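Local coordinates for protein Nsp15 (Middle East respiratory syndrome-related coronavirus, PDB 5YVD) that cleaves RNA as a coronavirus endoribonuclease, probably with a preference for uridylates, and assembles into a hexamer, at residues E21-V26 with I31-G36; C41-K46 with I53-Y58. All blocks are in the same frame, centred on the assembly; numbering follows the deposited sequence.

Interaction 1 of 2, residues E21-V26 with I31-G36; sequences ELPVAV and IFTKSG
A25 and F32 hold the two strands together by a pair of backbone hydrogen bonds. F32 N donates to A25 O over 3.0 Å, nearly straight at 172°; the return bond from A25 N to F32 O, 2.9 Å long, is more bent at 154°. Two residues back from A25, P23 has no N-H to give, but its carbonyl is still used: the hydroxyl OG1 of T33 donates to P23 O at 2.7 Å, coming in almost head-on. T33 can do this because chi1 of -165° sets OG1 opposite its own backbone N. Followed outward, T33 CB lies 3.5 Å from P23 O and also packs on M42 CE of the neighbouring strand, while OG1 beyond it touches L22 CB. On the same face I31 reaches back with both branches, CG2 to V24 CG1 at 3.9 Å and CD1 to V26 CG2 at 3.7 Å, the side chains of I31 and V26 running side by side. At the partly exposed end, the ring carbon CG of P23 rests on K34 CB. N52 of a second subunit bonds to V24 O and V26 N, on the edge turned from I31-G36. The arrangement is an antiparallel beta hairpin, within the N-terminal oligomerisation region of Nsp15.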
ATOM      1  N   GLU A  21     -17.895   2.573  22.001  1.00 49.92           N
ATOM      2  CA  GLU A  21     -17.396   2.108  20.689  1.00 47.85           C
ATOM      3  C   GLU A  21     -17.699   3.109  19.589  1.00 44.03           C
ATOM      4  O   GLU A  21     -18.740   3.740  19.607  1.00 40.83           O
ATOM      5  CB  GLU A  21     -18.019   0.756  20.304  1.00 49.36           C
ATOM      6  CG  GLU A  21     -17.142  -0.459  20.592  1.00 54.08           C
ATOM      7  CD  GLU A  21     -17.134  -0.856  22.063  1.00 58.27           C
ATOM      8  OE1 GLU A  21     -18.234  -0.947  22.640  1.00 61.65           O
ATOM      9  OE2 GLU A  21     -16.042  -1.093  22.647  1.00 58.20           O
ATOM     10  N   LEU A  22     -16.790   3.256  18.630  1.00 43.07           N
ATOM     11  CA  LEU A  22     -17.102   3.954  17.388  1.00 45.18           C
ATOM     12  C   LEU A  22     -16.763   3.056  16.201  1.00 44.32           C
ATOM     13  O   LEU A  22     -15.881   2.240  16.289  1.00 47.00           O
ATOM     14  CB  LEU A  22     -16.308   5.254  17.295  1.00 48.16           C
ATOM     15  CG  LEU A  22     -16.727   6.414  18.221  1.00 49.64           C
ATOM     16  CD1 LEU A  22     -15.880   7.637  17.887  1.00 49.05           C
ATOM     17  CD2 LEU A  22     -18.217   6.756  18.147  1.00 46.63           C
ATOM     18  N   PRO A  23     -17.467   3.196  15.078  1.00 43.60           N
ATOM     19  CA  PRO A  23     -17.019   2.395  13.928  1.00 41.49           C
ATOM     20  C   PRO A  23     -15.723   2.961  13.362  1.00 40.36           C
ATOM     21  O   PRO A  23     -15.574   4.169  13.301  1.00 40.98           O
ATOM     22  CB  PRO A  23     -18.160   2.518  12.922  1.00 41.05           C
ATOM     23  CG  PRO A  23     -19.007   3.661  13.390  1.00 42.93           C
ATOM     24  CD  PRO A  23     -18.608   4.073  14.775  1.00 42.79           C
ATOM     25  N   VAL A  24     -14.803   2.081  12.973  1.00 40.25           N
ATOM     26  CA  VAL A  24     -13.460   2.442  12.521  1.00 38.52           C
ATOM     27  C   VAL A  24     -13.103   1.676  11.242  1.00 38.22           C
ATOM     28  O   VAL A  24     -13.327   0.467  11.168  1.00 39.91           O
ATOM     29  CB  VAL A  24     -12.414   2.060  13.593  1.00 39.81           C
ATOM     30  CG1 VAL A  24     -10.993   2.283  13.099  1.00 42.13           C
ATOM     31  CG2 VAL A  24     -12.635   2.854  14.872  1.00 42.70           C
ATOM     32  N   ALA A  25     -12.546   2.367  10.250  1.00 36.73           N
ATOM     33  CA  ALA A  25     -11.808   1.709   9.146  1.00 36.90           C
ATOM     34  C   ALA A  25     -10.309   1.912   9.251  1.00 33.26           C
ATOM     35  O   ALA A  25      -9.860   2.985   9.573  1.00 35.11           O
ATOM     36  CB  ALA A  25     -12.292   2.228   7.801  1.00 36.28           C
ATOM     37  N   VAL A  26      -9.539   0.877   8.980  1.00 36.60           N
ATOM     38  CA  VAL A  26      -8.070   1.005   8.849  1.00 41.85           C
ATOM     39  C   VAL A  26      -7.663   0.881   7.383  1.00 41.38           C
ATOM     40  O   VAL A  26      -7.705  -0.204   6.811  1.00 42.60           O
ATOM     41  CB  VAL A  26      -7.290  -0.080   9.620  1.00 43.86           C
ATOM     42  CG1 VAL A  26      -5.789   0.169   9.526  1.00 44.03           C
ATOM     43  CG2 VAL A  26      -7.725  -0.128  11.077  1.00 46.22           C
ATOM     44  N   ILE A  31      -6.492   6.018   9.708  1.00 38.08           N
ATOM     45  CA  ILE A  31      -7.653   5.613  10.489  1.00 36.97           C
ATOM     46  C   ILE A  31      -8.837   6.572  10.224  1.00 37.38           C
ATOM     47  O   ILE A  31      -8.698   7.794  10.320  1.00 33.25           O
ATOM     48  CB  ILE A  31      -7.328   5.600  11.982  1.00 37.14           C
ATOM     49  CG1 ILE A  31      -6.202   4.612  12.280  1.00 36.73           C
ATOM     50  CG2 ILE A  31      -8.563   5.264  12.801  1.00 38.62           C
ATOM     51  CD1 ILE A  31      -6.625   3.171  12.405  1.00 37.87           C
ATOM     52  N   PHE A  32      -9.993   6.003   9.864  1.00 38.38           N
ATOM     53  CA  PHE A  32     -11.207   6.791   9.665  1.00 38.02           C
ATOM     54  C   PHE A  32     -12.304   6.356  10.596  1.00 35.42           C
ATOM     55  O   PHE A  32     -12.332   5.211  10.990  1.00 36.27           O
ATOM     56  CB  PHE A  32     -11.717   6.613   8.258  1.00 37.11           C
ATOM     57  CG  PHE A  32     -10.805   7.146   7.210  1.00 36.25           C
ATOM     58  CD1 PHE A  32     -11.049   8.366   6.620  1.00 37.54           C
ATOM     59  CD2 PHE A  32      -9.728   6.404   6.779  1.00 35.87           C
ATOM     60  CE1 PHE A  32     -10.207   8.848   5.637  1.00 36.52           C
ATOM     61  CE2 PHE A  32      -8.906   6.865   5.774  1.00 33.91           C
ATOM     62  CZ  PHE A  32      -9.141   8.085   5.207  1.00 33.28           C
ATOM     63  N   THR A  33     -13.225   7.255  10.910  1.00 34.91           N
ATOM     64  CA  THR A  33     -14.407   6.886  11.705  1.00 36.98           C
ATOM     65  C   THR A  33     -15.664   7.453  11.066  1.00 38.60           C
ATOM     66  O   THR A  33     -15.649   8.553  10.533  1.00 37.89           O
ATOM     67  CB  THR A  33     -14.270   7.383  13.174  1.00 37.05           C
ATOM     68  OG1 THR A  33     -15.223   6.745  14.037  1.00 36.81           O
ATOM     69  CG2 THR A  33     -14.432   8.897  13.271  1.00 37.85           C
ATOM     70  N   LYS A  34     -16.761   6.707  11.112  1.00 46.00           N
ATOM     71  CA  LYS A  34     -18.047   7.238  10.640  1.00 47.47           C
ATOM     72  C   LYS A  34     -18.499   8.287  11.623  1.00 45.96           C
ATOM     73  O   LYS A  34     -18.477   8.045  12.809  1.00 46.53           O
ATOM     74  CB  LYS A  34     -19.115   6.146  10.507  1.00 50.92           C
ATOM     75  CG  LYS A  34     -19.399   5.719   9.073  1.00 56.53           C
ATOM     76  CD  LYS A  34     -20.225   4.432   8.996  1.00 64.31           C
ATOM     77  CE  LYS A  34     -21.693   4.613   9.379  1.00 67.75           C
ATOM     78  NZ  LYS A  34     -22.418   5.471   8.403  1.00 73.62           N
ATOM     79  N   SER A  35     -18.860   9.460  11.130  1.00 47.22           N
ATOM     80  CA  SER A  35     -19.438  10.505  11.955  1.00 51.52           C
ATOM     81  C   SER A  35     -20.501  11.182  11.125  1.00 54.80           C
ATOM     82  O   SER A  35     -20.195  11.857  10.132  1.00 57.71           O
ATOM     83  CB  SER A  35     -18.389  11.530  12.378  1.00 53.30           C
ATOM     84  OG  SER A  35     -18.967  12.521  13.219  1.00 53.39           O
ATOM     85  N   GLY A  36     -21.753  11.010  11.537  1.00 57.26           N
ATOM     86  CA  GLY A  36     -22.878  11.405  10.714  1.00 54.43           C
ATOM     87  C   GLY A  36     -22.734  10.659   9.414  1.00 53.28           C
ATOM     88  O   GLY A  36     -22.425   9.470   9.398  1.00 53.71           O
TER

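Interaction 2 of 2, residues C41-K46 with I53-Y58; sequences CMFENK and IAFELY
F43 drives its ring from the strand into the side of helix 53-58, settling among A54, F55 and Y58. With CG swung opposite the backbone N, the ring reaches the helix backbone itself: F55 CA sits over one face, 3.8 Å from the ring centroid and 15° off the normal, a CH-pi contact. The far end of the ring is just as close, with CE2 at 3.6 Å from F55 N and CZ against A54 O. CE1 meets Y58 CB at 3.7 Å, while F43 CB lies the same distance from F55 CD1. F55 and Y58 lie obliquely against F43, the F55 plane turned 52° from it and the Y58 plane less, and Y58 slides past in the opposite direction.

Away from this tight centre the contact thins on both flanks. On one, M42 bends at its last torsion so that CE reaches F55 CZ at 4.0 Å, while its sulfur stands 5.5 Å from the ring centroid in an oblique Met-aromatic contact. On the other, N45 gives only OD1 and CG to the A54 methyl; its amide is engaged by T47, L49 and T51, which ties down the turn into the helix. The charged E44 and K46 stay off the helix on the partly exposed side, joined by a long salt bridge. Y58 OH reaches beyond the chain to hydrogen-bond E263 of a third subunit. This is an aromatic cluster joining the outermost strand of the chain's three-stranded sheet to a helix crossing it nearly at right angles (98°), in the N-terminal oligomerisation region, consistent with a part in assembling the Nsp15 hexamer.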
ATOM      1  N   CYS A  41     -10.941  11.218   8.823  1.00 38.76           N
ATOM      2  CA  CYS A  41      -9.603  10.778   9.182  1.00 37.61           C
ATOM      3  C   CYS A  41      -9.206  11.214  10.577  1.00 36.57           C
ATOM      4  O   CYS A  41      -9.204  12.402  10.854  1.00 37.31           O
ATOM      5  CB  CYS A  41      -8.599  11.371   8.197  1.00 36.65           C
ATOM      6  SG  CYS A  41      -6.999  10.580   8.306  1.00 35.76           S
ATOM      7  N   MET A  42      -8.857  10.251  11.433  1.00 37.48           N
ATOM      8  CA  MET A  42      -8.420  10.508  12.806  1.00 37.58           C
ATOM      9  C   MET A  42      -6.925  10.278  13.038  1.00 42.12           C
ATOM     10  O   MET A  42      -6.430  10.538  14.135  1.00 40.57           O
ATOM     11  CB  MET A  42      -9.086   9.549  13.756  1.00 39.25           C
ATOM     12  CG  MET A  42     -10.535   9.791  14.097  1.00 41.79           C
ATOM     13  SD  MET A  42     -10.878   8.713  15.503  1.00 41.97           S
ATOM     14  CE  MET A  42     -10.803   7.102  14.754  1.00 43.23           C
ATOM     15  N   PHE A  43      -6.192   9.746  12.065  1.00 44.15           N
ATOM     16  CA  PHE A  43      -4.789   9.442  12.330  1.00 44.61           C
ATOM     17  C   PHE A  43      -4.019   9.130  11.051  1.00 45.99           C
ATOM     18  O   PHE A  43      -4.568   8.551  10.101  1.00 43.34           O
ATOM     19  CB  PHE A  43      -4.705   8.275  13.314  1.00 45.55           C
ATOM     20  CG  PHE A  43      -3.315   7.938  13.744  1.00 45.92           C
ATOM     21  CD1 PHE A  43      -2.661   8.729  14.666  1.00 46.03           C
ATOM     22  CD2 PHE A  43      -2.671   6.804  13.244  1.00 47.45           C
ATOM     23  CE1 PHE A  43      -1.374   8.411  15.084  1.00 49.09           C
ATOM     24  CE2 PHE A  43      -1.386   6.485  13.641  1.00 48.57           C
ATOM     25  CZ  PHE A  43      -0.735   7.291  14.570  1.00 49.18           C
ATOM     26  N   GLU A  44      -2.743   9.518  11.050  1.00 46.77           N
ATOM     27  CA  GLU A  44      -1.844   9.343   9.902  1.00 48.64           C
ATOM     28  C   GLU A  44      -0.551   8.677  10.419  1.00 47.19           C
ATOM     29  O   GLU A  44       0.302   9.300  11.084  1.00 46.90           O
ATOM     30  CB  GLU A  44      -1.584  10.695   9.220  1.00 53.76           C
ATOM     31  CG  GLU A  44      -1.172  10.639   7.746  1.00 61.67           C
ATOM     32  CD  GLU A  44      -1.673  11.842   6.935  1.00 64.76           C
ATOM     33  OE1 GLU A  44      -2.909  12.020   6.876  1.00 59.21           O
ATOM     34  OE2 GLU A  44      -0.846  12.593   6.352  1.00 66.74           O
ATOM     35  N   ASN A  45      -0.444   7.386  10.147  1.00 41.45           N
ATOM     36  CA  ASN A  45       0.663   6.603  10.604  1.00 39.42           C
ATOM     37  C   ASN A  45       1.940   7.069   9.975  1.00 39.23           C
ATOM     38  O   ASN A  45       2.073   6.986   8.757  1.00 42.43           O
ATOM     39  CB  ASN A  45       0.443   5.149  10.200  1.00 39.62           C
ATOM     40  CG  ASN A  45       1.443   4.222  10.821  1.00 37.74           C
ATOM     41  OD1 ASN A  45       2.286   4.633  11.615  1.00 35.91           O
ATOM     42  ND2 ASN A  45       1.335   2.949  10.488  1.00 40.45           N
ATOM     43  N   LYS A  46       2.897   7.514  10.791  1.00 38.99           N
ATOM     44  CA  LYS A  46       4.266   7.769  10.305  1.00 38.49           C
ATOM     45  C   LYS A  46       5.286   6.836  10.943  1.00 35.49           C
ATOM     46  O   LYS A  46       6.470   7.119  10.958  1.00 36.11           O
ATOM     47  CB  LYS A  46       4.658   9.216  10.576  1.00 42.07           C
ATOM     48  CG  LYS A  46       3.611  10.241  10.174  1.00 42.64           C
ATOM     49  CD  LYS A  46       3.256  10.127   8.707  1.00 42.59           C
ATOM     50  CE  LYS A  46       2.698  11.437   8.186  1.00 46.35           C
ATOM     51  NZ  LYS A  46       2.817  11.471   6.699  1.00 51.48           N
ATOM     52  N   ILE A  53      -1.996  -0.045  15.641  1.00 35.17           N
ATOM     53  CA  ILE A  53      -1.216  -0.096  16.865  1.00 35.08           C
ATOM     54  C   ILE A  53      -0.597   1.263  17.128  1.00 35.26           C
ATOM     55  O   ILE A  53      -0.592   1.751  18.276  1.00 32.74           O
ATOM     56  CB  ILE A  53      -0.085  -1.139  16.753  1.00 36.17           C
ATOM     57  CG1 ILE A  53      -0.662  -2.525  16.524  1.00 37.22           C
ATOM     58  CG2 ILE A  53       0.750  -1.185  18.027  1.00 38.02           C
ATOM     59  CD1 ILE A  53      -1.277  -3.149  17.754  1.00 36.18           C
ATOM     60  N   ALA A  54      -0.075   1.864  16.060  1.00 34.58           N
ATOM     61  CA  ALA A  54       0.540   3.169  16.140  1.00 36.33           C
ATOM     62  C   ALA A  54      -0.473   4.169  16.669  1.00 38.61           C
ATOM     63  O   ALA A  54      -0.162   5.023  17.483  1.00 42.83           O
ATOM     64  CB  ALA A  54       1.035   3.593  14.783  1.00 37.01           C
ATOM     65  N   PHE A  55      -1.700   4.025  16.210  1.00 40.30           N
ATOM     66  CA  PHE A  55      -2.820   4.828  16.670  1.00 39.45           C
ATOM     67  C   PHE A  55      -3.121   4.617  18.132  1.00 39.62           C
ATOM     68  O   PHE A  55      -3.540   5.561  18.809  1.00 44.64           O
ATOM     69  CB  PHE A  55      -4.054   4.456  15.835  1.00 39.91           C
ATOM     70  CG  PHE A  55      -5.350   5.043  16.330  1.00 38.34           C
ATOM     71  CD1 PHE A  55      -5.514   6.416  16.448  1.00 37.61           C
ATOM     72  CD2 PHE A  55      -6.424   4.221  16.615  1.00 36.18           C
ATOM     73  CE1 PHE A  55      -6.720   6.942  16.864  1.00 35.36           C
ATOM     74  CE2 PHE A  55      -7.617   4.738  17.050  1.00 33.93           C
ATOM     75  CZ  PHE A  55      -7.765   6.099  17.170  1.00 35.26           C
ATOM     76  N   GLU A  56      -2.961   3.383  18.615  1.00 38.55           N
ATOM     77  CA  GLU A  56      -3.261   3.062  20.024  1.00 38.02           C
ATOM     78  C   GLU A  56      -2.195   3.695  20.935  1.00 36.53           C
ATOM     79  O   GLU A  56      -2.501   4.304  21.952  1.00 35.66           O
ATOM     80  CB  GLU A  56      -3.361   1.535  20.226  1.00 38.17           C
ATOM     81  CG  GLU A  56      -3.591   1.073  21.665  1.00 38.46           C
ATOM     82  CD  GLU A  56      -3.665  -0.448  21.843  1.00 40.32           C
ATOM     83  OE1 GLU A  56      -4.134  -1.135  20.910  1.00 41.25           O
ATOM     84  OE2 GLU A  56      -3.270  -0.962  22.929  1.00 38.88           O
ATOM     85  N   LEU A  57      -0.937   3.580  20.537  1.00 36.70           N
ATOM     86  CA  LEU A  57       0.146   4.124  21.323  1.00 34.61           C
ATOM     87  C   LEU A  57       0.057   5.624  21.364  1.00 35.28           C
ATOM     88  O   LEU A  57       0.265   6.244  22.404  1.00 32.41           O
ATOM     89  CB  LEU A  57       1.463   3.717  20.720  1.00 34.20           C
ATOM     90  CG  LEU A  57       1.784   2.229  20.814  1.00 34.42           C
ATOM     91  CD1 LEU A  57       3.150   1.904  20.232  1.00 33.42           C
ATOM     92  CD2 LEU A  57       1.691   1.765  22.259  1.00 35.47           C
ATOM     93  N   TYR A  58      -0.251   6.207  20.214  1.00 34.71           N
ATOM     94  CA  TYR A  58      -0.662   7.601  20.168  1.00 34.22           C
ATOM     95  C   TYR A  58      -1.742   7.930  21.204  1.00 36.49           C
ATOM     96  O   TYR A  58      -1.567   8.826  22.020  1.00 35.73           O
ATOM     97  CB  TYR A  58      -1.161   7.966  18.785  1.00 32.78           C
ATOM     98  CG  TYR A  58      -1.665   9.370  18.716  1.00 33.00           C
ATOM     99  CD1 TYR A  58      -3.012   9.646  18.441  1.00 33.59           C
ATOM    100  CD2 TYR A  58      -0.813  10.425  18.951  1.00 32.43           C
ATOM    101  CE1 TYR A  58      -3.478  10.939  18.398  1.00 31.91           C
ATOM    102  CE2 TYR A  58      -1.268  11.720  18.913  1.00 32.51           C
ATOM    103  CZ  TYR A  58      -2.590  11.969  18.640  1.00 32.11           C
ATOM    104  OH  TYR A  58      -2.988  13.269  18.594  1.00 34.44           O
TER

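In the fold
From the N terminus, helix 2-12 leads to interaction 1, which closes the short turn between strands 24-27 and 30-35. The chain turns again into strand 38-44, the third of the antiparallel sheet, and interaction 2 then closes the loop from that strand to helix 51-59. The two loops follow in series, neither enclosing nor crossing the other. They meet at the middle of the sheet, where backbone bonds probably join I31 to M42 and F43, and F32 packs on C41. M42 and V24 also touch helix 2-12, and F55 touches its I5, so sheet and both helices pack together. Both interactions reach a third subunit, whose L266 packs on T33 and M42.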